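Local coordinates for hypothetical UPF0334 kinase-like protein AQ_1292 (Aquifex aeolicus, PDB 1YE8) that hydrolyses nucleoside triphosphates (ATP, GTP, CTP, TTP and UTP) to diphosphates and phosphate, and has no kinase activity, at residues 22-27 and 100-105; 18-23 and 170-175; 106-111 and 135-140; 3-8 and 158-163; 47-52 and 82-87. One frame throughout, in Å; residues are numbered along the deposited sequence.

In the fold
Strand 2-6 opens the chain and runs into the P-loop; contact 4 pairs it with strand 156-159, closing a loop of about 150 residues at one edge of the parallel sheet. Helix 13-24 follows and serves two contacts: its last turns pack on helix 168-175 in contact 2, which crosses contact 4 along the chain, and its C-terminal end meets strand 102-105 in contact 1. Nested inside contact 1 is contact 5, where strand 46-51 of the antiparallel sheet packs against helix 77-97. Contact 3 comes after contact 1 in series, within the loop of contact 4, and joins the loop after strand 102-105 to the end of strand 132-136, beside the probable nucleotide site.

Contact 1. Residues 22-27 and 100-105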
# COMPACT_ATOMS: atom_id res chain seq x y z
N GLU A 22 -8.94 -10.27 -1.33
CA GLU A 22 -10.08 -11.19 -1.28
C GLU A 22 -9.59 -12.63 -1.49
O GLU A 22 -10.02 -13.56 -0.79
CB GLU A 22 -11.14 -10.82 -2.31
CG GLU A 22 -12.36 -11.73 -2.25
CD GLU A 22 -13.49 -11.30 -3.16
OE1 GLU A 22 -13.44 -11.59 -4.38
OE2 GLU A 22 -14.44 -10.68 -2.64
N ARG A 23 -8.69 -12.82 -2.44
CA ARG A 23 -8.15 -14.16 -2.68
C ARG A 23 -7.36 -14.72 -1.51
O ARG A 23 -7.44 -15.91 -1.22
CB ARG A 23 -7.31 -14.17 -3.95
CG ARG A 23 -8.17 -14.06 -5.21
CD ARG A 23 -8.94 -15.35 -5.54
NE ARG A 23 -8.02 -16.36 -6.07
CZ ARG A 23 -7.65 -16.42 -7.34
NH1 ARG A 23 -8.12 -15.53 -8.21
NH2 ARG A 23 -6.79 -17.36 -7.73
N LEU A 24 -6.58 -13.86 -0.86
CA LEU A 24 -5.77 -14.29 0.27
C LEU A 24 -6.56 -14.54 1.56
O LEU A 24 -6.07 -15.25 2.44
CB LEU A 24 -4.66 -13.26 0.53
CG LEU A 24 -3.51 -13.19 -0.48
CD1 LEU A 24 -2.63 -12.01 -0.12
CD2 LEU A 24 -2.68 -14.48 -0.53
N GLY A 25 -7.76 -13.97 1.69
CA GLY A 25 -8.56 -14.19 2.88
C GLY A 25 -7.85 -13.74 4.14
O GLY A 25 -7.31 -12.63 4.20
N LYS A 26 -7.82 -14.60 5.14
CA LYS A 26 -7.28 -14.26 6.45
C LYS A 26 -5.76 -14.12 6.42
O LYS A 26 -5.15 -13.68 7.40
CB LYS A 26 -7.71 -15.32 7.49
CG LYS A 26 -9.21 -15.31 7.80
CD LYS A 26 -9.54 -16.43 8.77
CE LYS A 26 -10.95 -16.29 9.35
NZ LYS A 26 -11.80 -17.46 9.00
N ARG A 27 -5.14 -14.47 5.30
CA ARG A 27 -3.69 -14.29 5.17
C ARG A 27 -3.31 -12.82 5.02
O ARG A 27 -2.18 -12.45 5.35
CB ARG A 27 -3.16 -15.03 3.95
CG ARG A 27 -3.21 -16.55 4.08
CD ARG A 27 -2.93 -17.25 2.75
NE ARG A 27 -1.54 -17.06 2.36
CZ ARG A 27 -1.03 -17.45 1.20
NH1 ARG A 27 -1.81 -18.06 0.31
NH2 ARG A 27 0.25 -17.25 0.93
N ARG A 100 2.65 -17.58 6.10
CA ARG A 100 1.47 -17.56 5.23
C ARG A 100 0.87 -16.16 5.14
O ARG A 100 0.17 -15.85 4.18
CB ARG A 100 0.41 -18.57 5.70
CG ARG A 100 0.85 -20.02 5.67
CD ARG A 100 0.79 -20.66 4.30
NE ARG A 100 -0.57 -20.74 3.78
CZ ARG A 100 -0.88 -21.00 2.52
NH1 ARG A 100 0.08 -21.20 1.63
NH2 ARG A 100 -2.15 -21.05 2.15
N LYS A 101 1.13 -15.33 6.15
CA LYS A 101 0.57 -13.99 6.16
C LYS A 101 1.28 -13.08 5.16
O LYS A 101 2.49 -13.21 4.89
CB LYS A 101 0.63 -13.36 7.57
CG LYS A 101 -0.14 -14.10 8.67
CD LYS A 101 -1.64 -14.12 8.48
CE LYS A 101 -2.30 -14.73 9.73
NZ LYS A 101 -3.73 -15.03 9.50
N VAL A 102 0.49 -12.16 4.63
CA VAL A 102 0.95 -11.20 3.63
C VAL A 102 0.53 -9.81 4.09
O VAL A 102 -0.67 -9.56 4.29
CB VAL A 102 0.38 -11.50 2.23
CG1 VAL A 102 0.90 -10.49 1.21
CG2 VAL A 102 0.72 -12.94 1.81
N ILE A 103 1.52 -8.93 4.25
CA ILE A 103 1.27 -7.54 4.64
C ILE A 103 0.81 -6.77 3.41
O ILE A 103 1.41 -6.90 2.35
CB ILE A 103 2.56 -6.91 5.22
CG1 ILE A 103 3.06 -7.77 6.41
CG2 ILE A 103 2.30 -5.46 5.63
CD1 ILE A 103 4.41 -7.34 6.94
N ILE A 104 -0.23 -5.94 3.57
CA ILE A 104 -0.83 -5.20 2.45
C ILE A 104 -0.63 -3.70 2.66
O ILE A 104 -1.04 -3.17 3.69
CB ILE A 104 -2.34 -5.50 2.35
CG1 ILE A 104 -2.61 -7.01 2.29
CG2 ILE A 104 -2.96 -4.74 1.19
CD1 ILE A 104 -2.08 -7.76 1.06
N ILE A 105 0.01 -3.02 1.69
CA ILE A 105 0.28 -1.58 1.85
C ILE A 105 -0.02 -0.84 0.55
O ILE A 105 0.84 -0.76 -0.35
CB ILE A 105 1.77 -1.32 2.26
CG1 ILE A 105 2.26 -2.28 3.36
CG2 ILE A 105 1.92 0.15 2.72
CD1 ILE A 105 3.72 -2.05 3.77
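Arg27 and Arg100 lay their guanidinium groups flat on one another, centres 3.8 Å apart and planes only 19° from parallel. Leu24 CD2 covers the other face of the Arg27 group, which is thus sandwiched. In its own plane, Arg27 NE gives an almost perfectly straight bond to Arg100 O at 2.8 Å; the bend at chi3 (69°) turns the group back to this carbonyl. The like charges of the stack are probably eased by the C-terminal tail, since Glu177 O accepts from Arg27 NH1 and Arg178 O from Arg100 NH1. Tight packing continues inward: Val102 N bonds to Arg27 O at 2.8 Å, and Leu24 CD1 presses on Val102 CB at 3.9 Å, with the two side chains crossing nearly at right angles. The solvent side is looser. There Lys101 NZ reaches Lys26 O at 2.9 Å, but from 48° above the carbonyl plane, while the Lys26 side chain leads away from the strand. Gly25, the first residue past helix 13-24 to leave helical angles, has positive phi, and the chain turns there toward strand 28-29. That edge strand pairs with Val102 and Ile104, whereas Ile103 on the other face of the sheet packs against helix 77-97.

Contact 2. Residues 18-23 and 170-175; sequences KKIVER and EDILSL
The polar part of this contact is a salt bridge between Arg23 and Glu170. Both terminal nitrogens of Arg23 converge end-on on one oxygen: NH2 lies 2.9 Å and NH1 3.1 Å from Glu170 OE2, which sits in the guanidinium plane. NH2 meets the syn lone pair, whereas NH1 comes from 29° out of the carboxylate plane. A glutamine in place of Glu170 would probably leave Arg23 and Arg178, which pairs with OE1, without this shared negative charge. The apolar part begins over the guanidinium face, where Leu173 CD1 stands 3.4 Å from Arg23 CZ; bends at chi2 and chi3 fold the arginine over this methyl. Deeper in, Ile20 CD1 meets Ile172 CG2 at 3.9 Å. The axes of segments 18-23 and 170-175 cross at -44°, 11.0 Å apart at closest, and both helices lie on the face of the parallel sheet that carries Ile5 and Ile158. With a methyl over one face and a carboxylate oxygen at the edge, the Arg23 guanidinium is probably fixed in its rotation.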
# COMPACT_ATOMS: atom_id res chain seq x y z
N LYS A 18 -7.21 -5.04 -3.94
CA LYS A 18 -8.44 -5.56 -3.35
C LYS A 18 -8.73 -7.00 -3.80
O LYS A 18 -9.15 -7.84 -3.00
CB LYS A 18 -9.60 -4.62 -3.62
CG LYS A 18 -9.50 -3.34 -2.80
CD LYS A 18 -10.53 -2.30 -3.21
CE LYS A 18 -11.94 -2.73 -2.89
NZ LYS A 18 -12.90 -1.66 -3.27
N LYS A 19 -8.47 -7.29 -5.07
CA LYS A 19 -8.65 -8.65 -5.59
C LYS A 19 -7.68 -9.60 -4.89
O LYS A 19 -8.04 -10.73 -4.56
CB LYS A 19 -8.38 -8.71 -7.09
CG LYS A 19 -9.44 -8.10 -7.99
CD LYS A 19 -8.91 -8.08 -9.44
CE LYS A 19 -9.91 -7.52 -10.41
NZ LYS A 19 -9.33 -7.56 -11.78
N ILE A 20 -6.44 -9.15 -4.67
CA ILE A 20 -5.44 -9.95 -3.98
C ILE A 20 -5.88 -10.23 -2.54
O ILE A 20 -5.79 -11.38 -2.07
CB ILE A 20 -4.04 -9.27 -4.03
CG1 ILE A 20 -3.49 -9.27 -5.47
CG2 ILE A 20 -3.06 -9.96 -3.12
CD1 ILE A 20 -2.32 -8.28 -5.68
N VAL A 21 -6.37 -9.20 -1.85
CA VAL A 21 -6.86 -9.33 -0.47
C VAL A 21 -7.99 -10.36 -0.40
O VAL A 21 -7.99 -11.23 0.49
CB VAL A 21 -7.29 -7.97 0.10
CG1 VAL A 21 -8.09 -8.12 1.40
CG2 VAL A 21 -6.06 -7.07 0.31
N GLU A 22 -8.94 -10.27 -1.33
CA GLU A 22 -10.08 -11.19 -1.28
C GLU A 22 -9.59 -12.63 -1.49
O GLU A 22 -10.02 -13.56 -0.79
CB GLU A 22 -11.14 -10.82 -2.31
CG GLU A 22 -12.36 -11.73 -2.25
CD GLU A 22 -13.49 -11.30 -3.16
OE1 GLU A 22 -13.44 -11.59 -4.38
OE2 GLU A 22 -14.44 -10.68 -2.64
N ARG A 23 -8.69 -12.82 -2.44
CA ARG A 23 -8.15 -14.16 -2.68
C ARG A 23 -7.36 -14.72 -1.51
O ARG A 23 -7.44 -15.91 -1.22
CB ARG A 23 -7.31 -14.17 -3.95
CG ARG A 23 -8.17 -14.06 -5.21
CD ARG A 23 -8.94 -15.35 -5.54
NE ARG A 23 -8.02 -16.36 -6.07
CZ ARG A 23 -7.65 -16.42 -7.34
NH1 ARG A 23 -8.12 -15.53 -8.21
NH2 ARG A 23 -6.79 -17.36 -7.73
N GLU A 170 -3.07 -13.91 -11.40
CA GLU A 170 -2.61 -15.28 -11.18
C GLU A 170 -1.08 -15.42 -11.09
O GLU A 170 -0.56 -16.26 -10.32
CB GLU A 170 -3.18 -16.24 -12.24
CG GLU A 170 -4.70 -16.46 -12.15
CD GLU A 170 -5.20 -16.91 -10.78
OE1 GLU A 170 -4.44 -17.53 -9.99
OE2 GLU A 170 -6.39 -16.67 -10.51
N ASP A 171 -0.36 -14.61 -11.86
CA ASP A 171 1.10 -14.55 -11.77
C ASP A 171 1.50 -14.20 -10.33
O ASP A 171 2.35 -14.87 -9.72
CB ASP A 171 1.66 -13.52 -12.77
CG ASP A 171 1.27 -13.83 -14.22
OD1 ASP A 171 1.00 -15.01 -14.53
OD2 ASP A 171 1.21 -12.96 -15.11
N ILE A 172 0.86 -13.15 -9.81
CA ILE A 172 1.11 -12.68 -8.44
C ILE A 172 0.76 -13.76 -7.42
O ILE A 172 1.57 -14.08 -6.55
CB ILE A 172 0.31 -11.36 -8.17
CG1 ILE A 172 0.87 -10.22 -9.03
CG2 ILE A 172 0.35 -10.99 -6.67
CD1 ILE A 172 0.03 -8.94 -9.00
N LEU A 173 -0.44 -14.33 -7.54
CA LEU A 173 -0.90 -15.33 -6.56
C LEU A 173 -0.07 -16.62 -6.55
O LEU A 173 0.13 -17.19 -5.48
CB LEU A 173 -2.40 -15.61 -6.71
CG LEU A 173 -3.32 -14.43 -6.36
CD1 LEU A 173 -4.75 -14.82 -6.65
CD2 LEU A 173 -3.18 -13.98 -4.90
N SER A 174 0.43 -17.02 -7.71
CA SER A 174 1.36 -18.15 -7.77
C SER A 174 2.67 -17.88 -7.02
O SER A 174 3.17 -18.75 -6.29
CB SER A 174 1.66 -18.53 -9.22
OG SER A 174 2.60 -19.60 -9.27
N LEU A 175 3.23 -16.68 -7.21
CA LEU A 175 4.47 -16.29 -6.54
C LEU A 175 4.31 -16.26 -5.03
O LEU A 175 5.21 -16.68 -4.30
CB LEU A 175 4.97 -14.93 -7.06
CG LEU A 175 5.66 -15.01 -8.43
CD1 LEU A 175 5.67 -13.65 -9.12
CD2 LEU A 175 7.07 -15.58 -8.27

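Contact 3. Residues 106-111 and 135-140; sequences DEIGKM and ATIPIR
Residues 106-109 and 135-138 run 36° apart end to end, with Glu107 and Ile108 beside Thr136 and Ile137, joined by Ile108 N to Thr136 O at 2.9 Å after a cis peptide between Asp106 and Glu107. Thr136 OG1 donates to Asp106 OD1 at 2.6 Å, using the anti lone pair of the carboxylate. With chi1 at 56°, Thr136 places this hydroxyl between its own backbone N and carbonyl carbon, also 3.2 Å from Glu107 CA. Asp106 OD2 is hydrogen-bonded to Thr14 OG1 of the P-loop, so the carboxylate is held at both oxygens. An aspartate directly after the hydrophobic strand 102-105, its side chain about 4 Å from a bound magnesium ion, is consistent with the Walker B motif of P-loop NTPases. An alanine at Asp106 would remove both acceptors and is likely to let the hydroxyls of Thr136 and Thr14 turn away. Extended beyond CG, Glu107 lays OE2 against the Pro138 ring, 3.2 Å from CD. Ile108, at the centre of an inverse gamma turn, packs CD1 on Ala135 CB at 3.8 Å and CB on Ile137 CG2 at 3.9 Å.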
# COMPACT_ATOMS: atom_id res chain seq x y z
N ASP A 106 -1.23 -0.29 0.43
CA ASP A 106 -1.57 0.52 -0.75
C ASP A 106 -2.00 1.88 -0.18
O ASP A 106 -3.06 1.97 0.45
CB ASP A 106 -2.70 -0.15 -1.55
CG ASP A 106 -3.32 0.78 -2.57
OD1 ASP A 106 -2.59 1.29 -3.46
OD2 ASP A 106 -4.54 1.04 -2.57
N GLU A 107 -1.22 2.94 -0.38
CA GLU A 107 -0.09 3.07 -1.27
C GLU A 107 1.10 3.65 -0.51
O GLU A 107 0.94 4.48 0.40
CB GLU A 107 -0.48 4.01 -2.42
CG GLU A 107 0.62 4.24 -3.44
CD GLU A 107 0.14 4.79 -4.77
OE1 GLU A 107 -1.07 4.93 -5.03
OE2 GLU A 107 1.00 5.10 -5.60
N ILE A 108 2.30 3.25 -0.90
CA ILE A 108 3.49 3.95 -0.46
C ILE A 108 3.65 5.14 -1.42
O ILE A 108 4.46 5.12 -2.35
CB ILE A 108 4.73 3.03 -0.43
CG1 ILE A 108 4.42 1.77 0.40
CG2 ILE A 108 5.97 3.78 0.14
CD1 ILE A 108 5.44 0.71 0.30
N GLY A 109 2.87 6.19 -1.17
CA GLY A 109 2.78 7.33 -2.05
C GLY A 109 3.01 8.64 -1.32
O GLY A 109 3.19 8.66 -0.10
N LYS A 110 3.01 9.73 -2.07
CA LYS A 110 3.32 11.04 -1.52
C LYS A 110 2.44 11.42 -0.32
O LYS A 110 2.95 11.94 0.67
CB LYS A 110 3.22 12.11 -2.61
CG LYS A 110 3.80 13.45 -2.15
CD LYS A 110 5.31 13.46 -2.31
CE LYS A 110 5.89 14.84 -2.07
NZ LYS A 110 5.55 15.33 -0.70
N MSE A 111 1.14 11.17 -0.40
CA MSE A 111 0.24 11.54 0.69
C MSE A 111 0.55 10.77 1.96
O MSE A 111 0.61 11.36 3.05
CB MSE A 111 -1.21 11.35 0.29
CG MSE A 111 -1.58 12.21 -0.89
SE MSE A 111 -3.39 11.94 -1.43
CE MSE A 111 -3.52 10.02 -1.33
N ALA A 135 2.68 -4.37 -2.01
CA ALA A 135 2.67 -2.90 -1.82
C ALA A 135 2.57 -2.23 -3.17
O ALA A 135 2.96 -2.80 -4.20
CB ALA A 135 3.91 -2.42 -1.09
N THR A 136 2.04 -1.01 -3.18
CA THR A 136 1.99 -0.22 -4.41
C THR A 136 2.84 1.03 -4.24
O THR A 136 3.00 1.58 -3.13
CB THR A 136 0.56 0.21 -4.73
OG1 THR A 136 0.01 0.93 -3.62
CG2 THR A 136 -0.33 -1.02 -4.94
N ILE A 137 3.39 1.49 -5.36
CA ILE A 137 4.10 2.76 -5.44
C ILE A 137 3.72 3.47 -6.71
O ILE A 137 3.37 2.84 -7.71
CB ILE A 137 5.66 2.58 -5.40
CG1 ILE A 137 6.15 1.63 -6.50
CG2 ILE A 137 6.12 2.16 -4.00
CD1 ILE A 137 7.66 1.57 -6.60
N PRO A 138 3.82 4.80 -6.70
CA PRO A 138 3.58 5.56 -7.93
C PRO A 138 4.65 5.27 -8.97
O PRO A 138 5.72 4.72 -8.67
CB PRO A 138 3.59 7.03 -7.46
CG PRO A 138 4.23 7.03 -6.14
CD PRO A 138 4.16 5.66 -5.55
N ILE A 139 4.33 5.59 -10.22
CA ILE A 139 5.26 5.31 -11.33
C ILE A 139 6.42 6.31 -11.41
O ILE A 139 7.45 6.02 -12.00
CB ILE A 139 4.47 5.22 -12.67
CG1 ILE A 139 5.29 4.53 -13.77
CG2 ILE A 139 4.00 6.59 -13.13
CD1 ILE A 139 5.61 3.05 -13.51
N ARG A 140 6.25 7.47 -10.78
CA ARG A 140 7.33 8.45 -10.70
C ARG A 140 7.94 8.44 -9.30
O ARG A 140 7.29 8.09 -8.31
CB ARG A 140 6.82 9.85 -11.05
CG ARG A 140 6.40 10.02 -12.53
CD ARG A 140 5.84 11.39 -12.89
NE ARG A 140 4.82 11.86 -11.94
CZ ARG A 140 5.01 12.76 -10.98
NH1 ARG A 140 6.21 13.33 -10.81
NH2 ARG A 140 4.01 13.10 -10.18

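Contact 4. Residues 3-8 and 158-163. With NA (sodium ion), chain C.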
# COMPACT_ATOMS: atom_id res chain seq x y z
N ILE A 3 5.96 -8.19 -3.40
CA ILE A 3 5.34 -7.85 -4.68
C ILE A 3 5.12 -6.34 -4.69
O ILE A 3 4.38 -5.82 -3.82
CB ILE A 3 3.95 -8.54 -4.84
CG1 ILE A 3 4.02 -10.06 -4.58
CG2 ILE A 3 3.34 -8.21 -6.20
CD1 ILE A 3 4.81 -10.82 -5.62
N ILE A 4 5.76 -5.64 -5.63
CA ILE A 4 5.64 -4.19 -5.74
C ILE A 4 4.89 -3.89 -7.02
O ILE A 4 5.37 -4.20 -8.12
CB ILE A 4 7.03 -3.52 -5.76
CG1 ILE A 4 7.82 -3.89 -4.50
CG2 ILE A 4 6.87 -2.00 -5.87
CD1 ILE A 4 9.20 -3.35 -4.43
N ILE A 5 3.73 -3.27 -6.88
CA ILE A 5 2.86 -2.94 -8.02
C ILE A 5 2.94 -1.44 -8.27
O ILE A 5 2.71 -0.62 -7.38
CB ILE A 5 1.40 -3.36 -7.74
CG1 ILE A 5 1.31 -4.86 -7.48
CG2 ILE A 5 0.49 -2.93 -8.91
CD1 ILE A 5 0.04 -5.27 -6.74
N THR A 6 3.29 -1.08 -9.50
CA THR A 6 3.37 0.32 -9.88
C THR A 6 2.58 0.54 -11.16
O THR A 6 2.07 -0.41 -11.75
CB THR A 6 4.87 0.73 -9.96
OG1 THR A 6 4.99 2.15 -10.06
CG2 THR A 6 5.61 0.14 -11.21
N GLY A 7 2.42 1.80 -11.56
CA GLY A 7 1.69 2.10 -12.77
C GLY A 7 1.06 3.47 -12.70
O GLY A 7 1.10 4.12 -11.65
N GLU A 8 0.45 3.89 -13.80
CA GLU A 8 -0.08 5.25 -13.90
C GLU A 8 -1.23 5.47 -12.92
O GLU A 8 -1.94 4.52 -12.57
CB GLU A 8 -0.53 5.56 -15.34
CG GLU A 8 0.50 5.32 -16.46
CD GLU A 8 1.79 6.16 -16.38
OE1 GLU A 8 1.69 7.33 -15.91
OE2 GLU A 8 2.90 5.66 -16.82
N ILE A 158 6.07 -5.13 -10.72
CA ILE A 158 5.06 -5.27 -11.77
C ILE A 158 4.55 -3.91 -12.17
O ILE A 158 4.06 -3.14 -11.34
CB ILE A 158 3.91 -6.17 -11.29
CG1 ILE A 158 4.39 -7.62 -11.26
CG2 ILE A 158 2.67 -6.05 -12.21
CD1 ILE A 158 3.62 -8.51 -10.33
N GLU A 159 4.69 -3.59 -13.46
CA GLU A 159 4.11 -2.37 -14.02
C GLU A 159 2.74 -2.70 -14.54
O GLU A 159 2.59 -3.35 -15.59
CB GLU A 159 5.01 -1.76 -15.11
CG GLU A 159 4.49 -0.40 -15.60
CD GLU A 159 5.54 0.47 -16.28
OE1 GLU A 159 6.74 0.15 -16.29
OE2 GLU A 159 5.15 1.54 -16.78
N LEU A 160 1.73 -2.28 -13.79
CA LEU A 160 0.33 -2.59 -14.11
C LEU A 160 -0.13 -1.69 -15.23
O LEU A 160 0.07 -0.47 -15.17
CB LEU A 160 -0.53 -2.37 -12.86
CG LEU A 160 -1.97 -2.88 -12.98
CD1 LEU A 160 -2.00 -4.39 -13.17
CD2 LEU A 160 -2.77 -2.48 -11.75
N THR A 161 -0.76 -2.28 -16.25
CA THR A 161 -1.23 -1.53 -17.42
C THR A 161 -2.63 -1.98 -17.82
O THR A 161 -3.10 -3.02 -17.36
CB THR A 161 -0.31 -1.77 -18.63
OG1 THR A 161 -0.42 -3.14 -19.04
CG2 THR A 161 1.17 -1.58 -18.28
N PRO A 162 -3.30 -1.24 -18.71
CA PRO A 162 -4.59 -1.71 -19.23
C PRO A 162 -4.49 -3.07 -19.94
O PRO A 162 -5.49 -3.80 -19.97
CB PRO A 162 -5.01 -0.59 -20.18
CG PRO A 162 -4.27 0.63 -19.66
CD PRO A 162 -2.93 0.07 -19.27
N GLU A 163 -3.31 -3.41 -20.45
CA GLU A 163 -3.10 -4.64 -21.22
C GLU A 163 -2.74 -5.88 -20.40
O GLU A 163 -2.81 -7.00 -20.91
CB GLU A 163 -2.00 -4.42 -22.26
CG GLU A 163 -2.37 -3.44 -23.36
CD GLU A 163 -2.19 -1.98 -22.96
OE1 GLU A 163 -1.46 -1.70 -21.99
OE2 GLU A 163 -2.80 -1.13 -23.60
NA NA C . -2.48 3.93 -10.24
O HOH W 1 0.33 2.03 -16.00
O HOH W 2 2.81 2.87 -16.33
O HOH W 3 -2.34 4.53 -7.32
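Ile3 touches Ile158 through methyls: Ile3 CG2 lies 4.2 Å from Ile158 CD1, on the sheet face that helix 168-175 covers with Ile172. Ile4 contributes its backbone: its carbonyl O takes Ile158 N at 2.8 Å, nearly along the C=O axis. Ile5 pairs with Ile158 in parallel register, and its CG2 lies beside Leu160 CB, the two side chains pointing the same way. Thr6 N donates to Ile158 O at 2.9 Å, and Thr6 O accepts from Leu160 N at 2.8 Å, this second donor tilted 22° from the carbonyl plane. Its chi1 of -168° sets OG1 anti to the backbone N, where it bonds to Ile137 O, while CG2 rests 3.6 Å from Ile158 O. Gly7 begins the P-loop with positive phi; a CB there would clash with Leu160 O. At Glu8 the direct pairing gives way to water: one molecule accepts from Glu8 N and donates to Leu160 O at 2.6 Å, and a second donates to both Glu8 OE2 and Glu159 OE2. Glu8 O binds the sodium ion at 2.5 Å, a site that also includes Lys13. Straight backbone bonds thus hold the strands as far as Thr6, and water and ion binding take over at the nucleotide loop, where the water shared by the two carboxylates probably eases their mutual repulsion.

Contact 5. Residues 47-52 and 82-87; sequences FRIITT and ELAIPI
Ile49, Leu83 and Thr51 bury the most surface here, and the contact is built from aliphatic carbons, mostly methyls, with no hydrogen bond crossing it. Ile49 divides its two branches between neighbouring helix residues. Its chi1 of 176° puts CG1 anti to the backbone N, and that branch carries CD1 to within 3.6 Å of Ala84 CB; CG2 meets Leu83 CD2 at 3.9 Å. Leu83 and Ile49 lie alongside with their ends pointing opposite ways, so that Leu83 CB and CD2 both lie along the isoleucine, and CD2 comes 4.0 Å from Ile49 O. Strand 46-51 belongs to the antiparallel sheet and helix 77-97 leads toward strand 102-105 of the parallel one, in what is a variation of the RecA fold. The axes of 47-51 and 82-87 run 29° apart and approach to 8.7 Å, a helix packed on a sheet face. Thr51, two residues on from Ile49 and directed to the same side, turns its methyl to the helix: CG2 lies 4.1 Å from Ile87 CG2, and the threonine side chain crosses that of Leu83 at about a right angle. Its hydroxyl is used elsewhere, accepting from the backbone N of Glu53 and Lys55. Ile87 also touches Thr52, whose OG1 accepts from Gly30 N, and Ile29 of strand 28-29.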
# COMPACT_ATOMS: atom_id res chain seq x y z
N PHE A 47 -9.31 10.97 -0.36
CA PHE A 47 -8.83 9.60 -0.23
C PHE A 47 -9.11 9.05 1.16
O PHE A 47 -8.91 9.75 2.16
CB PHE A 47 -7.34 9.51 -0.55
CG PHE A 47 -6.98 9.99 -1.93
CD1 PHE A 47 -6.75 11.34 -2.17
CD2 PHE A 47 -6.91 9.09 -3.00
CE1 PHE A 47 -6.43 11.80 -3.45
CE2 PHE A 47 -6.60 9.54 -4.28
CZ PHE A 47 -6.36 10.90 -4.50
N ARG A 48 -9.50 7.78 1.20
CA ARG A 48 -9.89 7.08 2.40
C ARG A 48 -8.99 5.87 2.60
O ARG A 48 -8.82 5.07 1.69
CB ARG A 48 -11.36 6.62 2.27
CG ARG A 48 -12.00 6.16 3.56
CD ARG A 48 -13.45 5.69 3.42
NE ARG A 48 -14.10 6.18 2.22
CZ ARG A 48 -15.08 7.09 2.19
NH1 ARG A 48 -15.54 7.65 3.30
NH2 ARG A 48 -15.60 7.44 1.03
N ILE A 49 -8.43 5.72 3.79
CA ILE A 49 -7.72 4.48 4.13
C ILE A 49 -8.77 3.46 4.58
O ILE A 49 -9.69 3.81 5.33
CB ILE A 49 -6.61 4.72 5.22
CG1 ILE A 49 -5.96 3.39 5.61
CG2 ILE A 49 -7.15 5.50 6.42
CD1 ILE A 49 -4.67 3.52 6.40
N ILE A 50 -8.66 2.23 4.08
CA ILE A 50 -9.56 1.15 4.47
C ILE A 50 -8.67 -0.02 4.88
O ILE A 50 -7.81 -0.44 4.11
CB ILE A 50 -10.46 0.75 3.29
CG1 ILE A 50 -11.26 1.98 2.81
CG2 ILE A 50 -11.38 -0.41 3.71
CD1 ILE A 50 -12.36 1.71 1.78
N THR A 51 -8.82 -0.51 6.11
CA THR A 51 -8.02 -1.64 6.54
C THR A 51 -8.65 -2.98 6.20
O THR A 51 -9.83 -3.06 5.86
CB THR A 51 -7.69 -1.60 8.04
OG1 THR A 51 -8.88 -1.97 8.77
CG2 THR A 51 -7.28 -0.18 8.50
N THR A 52 -7.87 -4.04 6.34
CA THR A 52 -8.39 -5.39 6.18
C THR A 52 -9.38 -5.78 7.28
O THR A 52 -9.99 -6.85 7.17
CB THR A 52 -7.25 -6.40 6.16
OG1 THR A 52 -6.32 -6.10 7.22
CG2 THR A 52 -6.45 -6.30 4.85
N GLU A 82 -3.76 7.05 12.50
CA GLU A 82 -4.72 6.44 13.42
C GLU A 82 -5.08 5.03 12.98
O GLU A 82 -5.24 4.13 13.82
CB GLU A 82 -5.98 7.30 13.49
CG GLU A 82 -6.95 6.91 14.60
CD GLU A 82 -8.16 7.80 14.66
OE1 GLU A 82 -8.04 9.00 14.31
OE2 GLU A 82 -9.24 7.30 15.06
N LEU A 83 -5.21 4.82 11.66
CA LEU A 83 -5.57 3.52 11.12
C LEU A 83 -4.35 2.77 10.57
O LEU A 83 -4.24 1.57 10.78
CB LEU A 83 -6.64 3.66 10.02
CG LEU A 83 -8.09 3.69 10.51
CD1 LEU A 83 -8.37 4.90 11.40
CD2 LEU A 83 -9.02 3.65 9.31
N ALA A 84 -3.44 3.48 9.91
CA ALA A 84 -2.33 2.82 9.22
C ALA A 84 -1.34 2.17 10.18
O ALA A 84 -0.88 1.06 9.95
CB ALA A 84 -1.58 3.78 8.31
N ILE A 85 -0.99 2.88 11.26
CA ILE A 85 0.12 2.40 12.08
C ILE A 85 -0.25 1.13 12.86
O ILE A 85 0.49 0.13 12.80
CB ILE A 85 0.71 3.52 12.96
CG1 ILE A 85 1.18 4.69 12.08
CG2 ILE A 85 1.87 2.97 13.82
CD1 ILE A 85 2.25 4.34 11.01
N PRO A 86 -1.38 1.11 13.58
CA PRO A 86 -1.68 -0.11 14.33
C PRO A 86 -1.90 -1.32 13.42
O PRO A 86 -1.45 -2.41 13.79
CB PRO A 86 -2.92 0.25 15.16
CG PRO A 86 -3.43 1.52 14.62
CD PRO A 86 -2.33 2.20 13.88
N ILE A 87 -2.55 -1.16 12.27
CA ILE A 87 -2.74 -2.34 11.43
C ILE A 87 -1.42 -2.85 10.83
O ILE A 87 -1.23 -4.06 10.73
CB ILE A 87 -3.85 -2.13 10.35
CG1 ILE A 87 -4.31 -3.49 9.80
CG2 ILE A 87 -3.39 -1.26 9.21
CD1 ILE A 87 -5.14 -4.32 10.80